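Local structure of aminotransferase, class V family protein (Trichomonas vaginalis, 5F8V) at residues T29-R32 with S37-E40; K46-E51 with P246-I251. The protein probably catalyses the pyridoxal-phosphate-dependent transfer of an amino group between O-phospho-L-serine and 2-oxoglutarate, the second step of serine biosynthesis from 3-phosphoglycerate. All coordinates share one frame; numbering follows the deposited sequence.

Overall arrangement
Both contacts are buried and turn on a tryptophan with a side-chain methyl over one ring face; neither has a hydrogen bond between its segments. Contact 1 ties two parts of the loop between helices 18-26 and 46-63, its centre about 29 Å from the centre of the chain. Contact 2, about 22 Å from that centre, joins helix 46-63 to the start of helix 248-263. Val38 and Ile39 of contact 1 pack on Phe249 of contact 2, and Arg32 forms a salt bridge with Glu50. The loop contact has more polar surroundings and shares its burial with the second subunit, to which Thr29 and Glu40 bond; the helix contact is more apolar and meets that subunit through Phe249.

Contact 1: T29-R32 with S37-E40; sequences TNWR and SVIE
Trp31 and Val38 meet because each side chain sends a group anti to its own main-chain nitrogen: CG of Trp31 (chi1 176°) swings the indole toward 37-40, and CG2 of Val38 is placed over that ring. The methyl CG2 of Val38 lies 3.9 Å from the centroid of the six-membered ring of Trp31 and only 9° from its normal, a CH-pi contact over the face. Val38 CB sits over the CG-CD2 side of the indole, 3.9 Å from Trp31 CD2, while the methylene CB of Trp31 rests against the backbone, 3.7 Å from Val38 N. A branched valine suits this place, since its short, stiff side chain fits a broad aromatic surface with little freedom to lose. The opposite face of the indole is covered by the aliphatic CG of Arg32, and Tyr252 of helix 248-263 meets Trp31 edge-to-face.

Across the turn the polar groups are organised locally. Ser37 OG accepts from Ile39 N at 3.2 Å, closing an ST turn, and also bonds to the carbonyl of Met28. The carboxylate of Glu40 folds back so that OE1 takes the Ser37 N-H at 2.8 Å, met nearly along the C-O axis with an N-H...O angle of 160°. The second subunit adds partners: OE1 also pairs with Arg5 and OE2 accepts from Val16 N of that chain. Thr29 O approaches Ser37 N only to 3.7 Å, and bonds instead to the same Arg5 of the second subunit. The two parts of the loop are thus joined by apolar contact, without a hydrogen bond between them, while a buried glutamate, probably kept ionised by the arginine and by backbone N-H groups, couples the shape of the turn to the dimer interface.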
ATOM      1  N   THR A  29     -10.718   3.672  18.629  1.00 22.48           N
ATOM      2  CA  THR A  29      -9.781   3.688  19.762  1.00 22.71           C
ATOM      3  C   THR A  29      -9.677   2.342  20.481  1.00 23.15           C
ATOM      4  O   THR A  29      -8.716   2.104  21.221  1.00 23.65           O
ATOM      5  CB  THR A  29     -10.149   4.779  20.792  1.00 22.23           C
ATOM      6  OG1 THR A  29     -11.317   4.393  21.520  1.00 22.10           O
ATOM      7  CG2 THR A  29     -10.401   6.107  20.106  1.00 22.40           C
ATOM      8  N   ASN A  30     -10.660   1.468  20.275  1.00 23.90           N
ATOM      9  CA  ASN A  30     -10.667   0.161  20.907  1.00 24.39           C
ATOM     10  C   ASN A  30     -11.373  -0.871  20.042  1.00 24.79           C
ATOM     11  O   ASN A  30     -12.609  -0.928  20.001  1.00 24.15           O
ATOM     12  CB  ASN A  30     -11.312   0.246  22.296  1.00 25.50           C
ATOM     13  CG  ASN A  30     -10.920  -0.918  23.188  1.00 26.22           C
ATOM     14  OD1 ASN A  30     -10.789  -2.056  22.724  1.00 26.38           O
ATOM     15  ND2 ASN A  30     -10.709  -0.642  24.472  1.00 26.99           N
ATOM     16  N   TRP A  31     -10.570  -1.694  19.368  1.00 24.81           N
ATOM     17  CA  TRP A  31     -11.060  -2.692  18.422  1.00 25.43           C
ATOM     18  C   TRP A  31     -11.264  -4.040  19.115  1.00 26.93           C
ATOM     19  O   TRP A  31     -10.332  -4.579  19.714  1.00 26.60           O
ATOM     20  CB  TRP A  31     -10.077  -2.826  17.262  1.00 24.12           C
ATOM     21  CG  TRP A  31     -10.436  -3.879  16.284  1.00 23.44           C
ATOM     22  CD1 TRP A  31     -11.606  -3.998  15.598  1.00 23.34           C
ATOM     23  CD2 TRP A  31      -9.611  -4.970  15.871  1.00 23.43           C
ATOM     24  NE1 TRP A  31     -11.565  -5.103  14.787  1.00 23.19           N
ATOM     25  CE2 TRP A  31     -10.349  -5.716  14.932  1.00 23.07           C
ATOM     26  CE3 TRP A  31      -8.315  -5.389  16.205  1.00 23.23           C
ATOM     27  CZ2 TRP A  31      -9.833  -6.866  14.317  1.00 23.26           C
ATOM     28  CZ3 TRP A  31      -7.803  -6.533  15.594  1.00 22.98           C
ATOM     29  CH2 TRP A  31      -8.559  -7.255  14.663  1.00 22.93           C
ATOM     30  N   ARG A  32     -12.486  -4.563  18.999  1.00 29.50           N
ATOM     31  CA  ARG A  32     -12.974  -5.769  19.693  1.00 32.78           C
ATOM     32  C   ARG A  32     -12.504  -5.933  21.145  1.00 33.10           C
ATOM     33  O   ARG A  32     -12.102  -7.018  21.565  1.00 33.42           O
ATOM     34  CB  ARG A  32     -12.719  -7.038  18.863  1.00 35.45           C
ATOM     35  CG  ARG A  32     -11.256  -7.451  18.720  1.00 38.19           C
ATOM     36  CD  ARG A  32     -11.076  -8.968  18.687  1.00 40.83           C
ATOM     37  NE  ARG A  32     -10.694  -9.472  17.367  1.00 42.51           N
ATOM     38  CZ  ARG A  32     -10.386 -10.742  17.097  1.00 43.82           C
ATOM     39  NH1 ARG A  32     -10.416 -11.686  18.045  1.00 44.32           N
ATOM     40  NH2 ARG A  32     -10.043 -11.074  15.859  1.00 43.60           N
ATOM     41  N   SER A  37      -6.472   0.336  18.907  1.00 23.52           N
ATOM     42  CA  SER A  37      -6.995   0.481  17.557  1.00 22.60           C
ATOM     43  C   SER A  37      -6.547  -0.716  16.733  1.00 22.15           C
ATOM     44  O   SER A  37      -5.519  -1.326  17.038  1.00 22.48           O
ATOM     45  CB  SER A  37      -6.453   1.768  16.919  1.00 22.26           C
ATOM     46  OG  SER A  37      -7.012   1.996  15.630  1.00 22.18           O
ATOM     47  N   VAL A  38      -7.299  -1.045  15.685  1.00 20.98           N
ATOM     48  CA  VAL A  38      -6.823  -2.008  14.688  1.00 20.38           C
ATOM     49  C   VAL A  38      -5.509  -1.518  14.063  1.00 20.08           C
ATOM     50  O   VAL A  38      -4.663  -2.329  13.700  1.00 19.97           O
ATOM     51  CB  VAL A  38      -7.883  -2.319  13.594  1.00 19.66           C
ATOM     52  CG1 VAL A  38      -8.084  -1.144  12.647  1.00 19.78           C
ATOM     53  CG2 VAL A  38      -7.499  -3.569  12.816  1.00 19.46           C
ATOM     54  N   ILE A  39      -5.344  -0.196  13.977  1.00 20.30           N
ATOM     55  CA  ILE A  39      -4.112   0.443  13.477  1.00 20.44           C
ATOM     56  C   ILE A  39      -2.862   0.160  14.347  1.00 20.40           C
ATOM     57  O   ILE A  39      -1.742   0.197  13.835  1.00 21.05           O
ATOM     58  CB  ILE A  39      -4.315   1.978  13.315  1.00 20.64           C
ATOM     59  CG1 ILE A  39      -5.363   2.276  12.230  1.00 21.18           C
ATOM     60  CG2 ILE A  39      -3.012   2.698  12.955  1.00 21.08           C
ATOM     61  CD1 ILE A  39      -5.797   3.730  12.165  1.00 21.32           C
ATOM     62  N   GLU A  40      -3.037  -0.125  15.641  1.00 19.83           N
ATOM     63  CA  GLU A  40      -1.906  -0.273  16.571  1.00 20.22           C
ATOM     64  C   GLU A  40      -1.542  -1.722  16.901  1.00 20.33           C
ATOM     65  O   GLU A  40      -0.660  -1.972  17.728  1.00 19.71           O
ATOM     66  CB  GLU A  40      -2.195   0.469  17.882  1.00 19.95           C
ATOM     67  CG  GLU A  40      -2.529   1.946  17.739  1.00 20.07           C
ATOM     68  CD  GLU A  40      -3.212   2.494  18.980  1.00 20.18           C
ATOM     69  OE1 GLU A  40      -4.288   1.968  19.343  1.00 19.35           O
ATOM     70  OE2 GLU A  40      -2.689   3.447  19.588  1.00 20.52           O
TER

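Contact 2: K46-E51 with P246-I251; sequences KHWMEE and PPTFAI
Trp48 reaches from helix 46-63 to the first turn of helix 248-263, where Thr248 and Ile251 receive its indole from two directions. With CG anti to the main-chain nitrogen (chi1 179°), the ring is carried outward from its helix toward the N-terminal end of the other helix. Thr248 lies over one face: its CG2 is 3.5 Å from Trp48 CE2 and 3.8 Å from the centroid of the six-membered ring, 21° off the normal, a CH-pi contact. A chi1 of 52° sets Thr248 OG1 between the main-chain N and the carbonyl carbon, which leaves the methyl CG2 opposite the carbonyl carbon and turned to the ring. On the same face the carbonyl oxygen of Thr248 comes obliquely from above the ring edge to 3.1 Å from Trp48 CH2, a tight contact rather than a directed C-H...O bond.

Ile251, one helical turn on, meets the rim rather than the face. Its CB lies in the ring plane, 3.8 Å from Trp48 CH2, and CG2 and CD1 add further contacts near CZ2, so the branched side chain lines this edge with hydrocarbon. Pro246 supplies a smaller third contact, its CG 3.8 Å from Trp48 NE1. The proline ring offers an apolar surface just before the helix, whose N-cap, Pro247, is the centre of an inverse gamma turn.

The one polar atom of the indole is served within its own helix, where NE1 bonds to Gln52 OE1. Nearby, Glu51 OE2 bonds to Asn255, adding a polar tie between the helices. On the far side of helix 248-263, Phe249 stacks on Phe249 of the second subunit. Cohesion between 46-51 and 246-251 therefore rests on dispersion and burial of hydrocarbon, with the indole N-H satisfied without help from 246-251.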
ATOM      1  N   LYS A  46      -2.310 -12.475  17.863  1.00 27.76           N
ATOM      2  CA  LYS A  46      -3.448 -13.384  17.685  1.00 28.33           C
ATOM      3  C   LYS A  46      -4.640 -12.681  17.032  1.00 27.19           C
ATOM      4  O   LYS A  46      -5.255 -13.216  16.106  1.00 26.61           O
ATOM      5  CB  LYS A  46      -3.879 -13.993  19.029  1.00 30.21           C
ATOM      6  CG  LYS A  46      -4.616 -15.313  18.874  1.00 32.51           C
ATOM      7  CD  LYS A  46      -5.673 -15.560  19.945  1.00 34.25           C
ATOM      8  CE  LYS A  46      -6.551 -16.738  19.529  1.00 34.93           C
ATOM      9  NZ  LYS A  46      -7.575 -17.107  20.540  1.00 35.81           N
ATOM     10  N   HIS A  47      -4.942 -11.478  17.506  1.00 25.68           N
ATOM     11  CA  HIS A  47      -6.075 -10.707  16.995  1.00 26.00           C
ATOM     12  C   HIS A  47      -5.990 -10.409  15.501  1.00 24.00           C
ATOM     13  O   HIS A  47      -6.974 -10.594  14.792  1.00 23.44           O
ATOM     14  CB  HIS A  47      -6.242  -9.399  17.765  1.00 27.43           C
ATOM     15  CG  HIS A  47      -6.578  -9.597  19.208  1.00 29.05           C
ATOM     16  ND1 HIS A  47      -5.691  -9.312  20.223  1.00 30.60           N
ATOM     17  CD2 HIS A  47      -7.693 -10.077  19.806  1.00 29.90           C
ATOM     18  CE1 HIS A  47      -6.251  -9.595  21.386  1.00 30.86           C
ATOM     19  NE2 HIS A  47      -7.467 -10.060  21.159  1.00 30.67           N
ATOM     20  N   TRP A  48      -4.831  -9.955  15.022  1.00 22.53           N
ATOM     21  CA  TRP A  48      -4.709  -9.641  13.595  1.00 22.05           C
ATOM     22  C   TRP A  48      -4.790 -10.891  12.708  1.00 21.65           C
ATOM     23  O   TRP A  48      -5.501 -10.897  11.703  1.00 20.26           O
ATOM     24  CB  TRP A  48      -3.444  -8.836  13.227  1.00 21.28           C
ATOM     25  CG  TRP A  48      -3.484  -8.639  11.754  1.00 21.11           C
ATOM     26  CD1 TRP A  48      -2.709  -9.257  10.810  1.00 20.82           C
ATOM     27  CD2 TRP A  48      -4.477  -7.909  11.044  1.00 20.71           C
ATOM     28  NE1 TRP A  48      -3.124  -8.902   9.550  1.00 20.60           N
ATOM     29  CE2 TRP A  48      -4.214  -8.078   9.663  1.00 20.70           C
ATOM     30  CE3 TRP A  48      -5.559  -7.103  11.437  1.00 20.58           C
ATOM     31  CZ2 TRP A  48      -4.978  -7.452   8.677  1.00 20.13           C
ATOM     32  CZ3 TRP A  48      -6.324  -6.488  10.457  1.00 20.10           C
ATOM     33  CH2 TRP A  48      -6.027  -6.669   9.091  1.00 20.16           C
ATOM     34  N   MET A  49      -4.060 -11.939  13.076  1.00 22.05           N
ATOM     35  CA  MET A  49      -4.091 -13.182  12.307  1.00 23.34           C
ATOM     36  C   MET A  49      -5.495 -13.786  12.147  1.00 22.96           C
ATOM     37  O   MET A  49      -5.778 -14.397  11.127  1.00 22.68           O
ATOM     38  CB  MET A  49      -3.100 -14.196  12.886  1.00 24.80           C
ATOM     39  CG  MET A  49      -1.656 -13.829  12.556  1.00 25.89           C
ATOM     40  SD  MET A  49      -0.443 -14.845  13.413  1.00 29.03           S
ATOM     41  CE  MET A  49      -0.605 -16.419  12.576  1.00 28.38           C
ATOM     42  N   GLU A  50      -6.364 -13.605  13.139  1.00 23.25           N
ATOM     43  CA  GLU A  50      -7.780 -13.981  13.017  1.00 23.67           C
ATOM     44  C   GLU A  50      -8.540 -13.097  12.020  1.00 22.21           C
ATOM     45  O   GLU A  50      -9.304 -13.606  11.200  1.00 21.39           O
ATOM     46  CB  GLU A  50      -8.480 -13.916  14.376  1.00 25.31           C
ATOM     47  CG  GLU A  50      -8.116 -15.041  15.324  1.00 27.47           C
ATOM     48  CD  GLU A  50      -8.908 -14.987  16.624  1.00 29.28           C
ATOM     49  OE1 GLU A  50      -8.953 -13.911  17.265  1.00 31.68           O
ATOM     50  OE2 GLU A  50      -9.488 -16.025  17.012  1.00 31.38           O
ATOM     51  N   GLU A  51      -8.338 -11.779  12.106  1.00 21.03           N
ATOM     52  CA  GLU A  51      -9.023 -10.830  11.217  1.00 20.35           C
ATOM     53  C   GLU A  51      -8.701 -11.101   9.753  1.00 19.28           C
ATOM     54  O   GLU A  51      -9.594 -11.123   8.911  1.00 18.02           O
ATOM     55  CB  GLU A  51      -8.650  -9.384  11.571  1.00 20.20           C
ATOM     56  CG  GLU A  51      -9.269  -8.295  10.682  1.00 20.20           C
ATOM     57  CD  GLU A  51     -10.783  -8.165  10.799  1.00 20.06           C
ATOM     58  OE1 GLU A  51     -11.402  -8.758  11.703  1.00 19.76           O
ATOM     59  OE2 GLU A  51     -11.370  -7.435   9.982  1.00 19.64           O
ATOM     60  N   PRO A 246       1.443  -6.602   6.305  1.00 19.27           N
ATOM     61  CA  PRO A 246       0.374  -6.340   5.341  1.00 18.36           C
ATOM     62  C   PRO A 246      -0.325  -5.010   5.646  1.00 17.75           C
ATOM     63  O   PRO A 246      -0.216  -4.513   6.766  1.00 18.33           O
ATOM     64  CB  PRO A 246      -0.576  -7.511   5.577  1.00 18.52           C
ATOM     65  CG  PRO A 246      -0.451  -7.779   7.029  1.00 18.73           C
ATOM     66  CD  PRO A 246       0.998  -7.543   7.356  1.00 18.83           C
ATOM     67  N   PRO A 247      -1.042  -4.431   4.669  1.00 17.16           N
ATOM     68  CA  PRO A 247      -1.732  -3.159   4.924  1.00 16.99           C
ATOM     69  C   PRO A 247      -2.988  -3.380   5.762  1.00 16.57           C
ATOM     70  O   PRO A 247      -4.090  -3.464   5.229  1.00 16.30           O
ATOM     71  CB  PRO A 247      -2.049  -2.653   3.515  1.00 17.28           C
ATOM     72  CG  PRO A 247      -2.202  -3.898   2.701  1.00 17.24           C
ATOM     73  CD  PRO A 247      -1.246  -4.904   3.291  1.00 17.24           C
ATOM     74  N   THR A 248      -2.792  -3.476   7.076  1.00 16.38           N
ATOM     75  CA  THR A 248      -3.803  -4.030   7.986  1.00 16.26           C
ATOM     76  C   THR A 248      -5.119  -3.251   7.999  1.00 15.98           C
ATOM     77  O   THR A 248      -6.201  -3.848   7.921  1.00 16.15           O
ATOM     78  CB  THR A 248      -3.257  -4.168   9.428  1.00 16.36           C
ATOM     79  OG1 THR A 248      -2.699  -2.928   9.851  1.00 16.58           O
ATOM     80  CG2 THR A 248      -2.171  -5.229   9.508  1.00 16.25           C
ATOM     81  N   PHE A 249      -5.048  -1.926   8.068  1.00 15.63           N
ATOM     82  CA  PHE A 249      -6.276  -1.128   8.083  1.00 15.32           C
ATOM     83  C   PHE A 249      -7.094  -1.304   6.807  1.00 15.20           C
ATOM     84  O   PHE A 249      -8.324  -1.339   6.859  1.00 15.77           O
ATOM     85  CB  PHE A 249      -5.994   0.355   8.349  1.00 15.29           C
ATOM     86  CG  PHE A 249      -7.230   1.149   8.692  1.00 15.36           C
ATOM     87  CD1 PHE A 249      -7.915   1.864   7.714  1.00 15.66           C
ATOM     88  CD2 PHE A 249      -7.723   1.163   9.987  1.00 15.25           C
ATOM     89  CE1 PHE A 249      -9.058   2.588   8.027  1.00 15.63           C
ATOM     90  CE2 PHE A 249      -8.866   1.887  10.313  1.00 15.22           C
ATOM     91  CZ  PHE A 249      -9.538   2.597   9.332  1.00 15.60           C
ATOM     92  N   ALA A 250      -6.422  -1.448   5.666  1.00 15.17           N
ATOM     93  CA  ALA A 250      -7.112  -1.667   4.399  1.00 15.06           C
ATOM     94  C   ALA A 250      -7.841  -3.014   4.373  1.00 15.14           C
ATOM     95  O   ALA A 250      -8.963  -3.112   3.855  1.00 14.93           O
ATOM     96  CB  ALA A 250      -6.131  -1.566   3.242  1.00 15.56           C
ATOM     97  N   ILE A 251      -7.213  -4.044   4.948  1.00 14.85           N
ATOM     98  CA  ILE A 251      -7.781  -5.392   4.960  1.00 14.52           C
ATOM     99  C   ILE A 251      -8.971  -5.453   5.908  1.00 14.29           C
ATOM    100  O   ILE A 251     -10.028  -5.964   5.543  1.00 14.03           O
ATOM    101  CB  ILE A 251      -6.714  -6.455   5.336  1.00 14.67           C
ATOM    102  CG1 ILE A 251      -5.645  -6.537   4.235  1.00 14.67           C
ATOM    103  CG2 ILE A 251      -7.347  -7.834   5.533  1.00 14.38           C
ATOM    104  CD1 ILE A 251      -4.295  -7.014   4.723  1.00 14.79           C
TER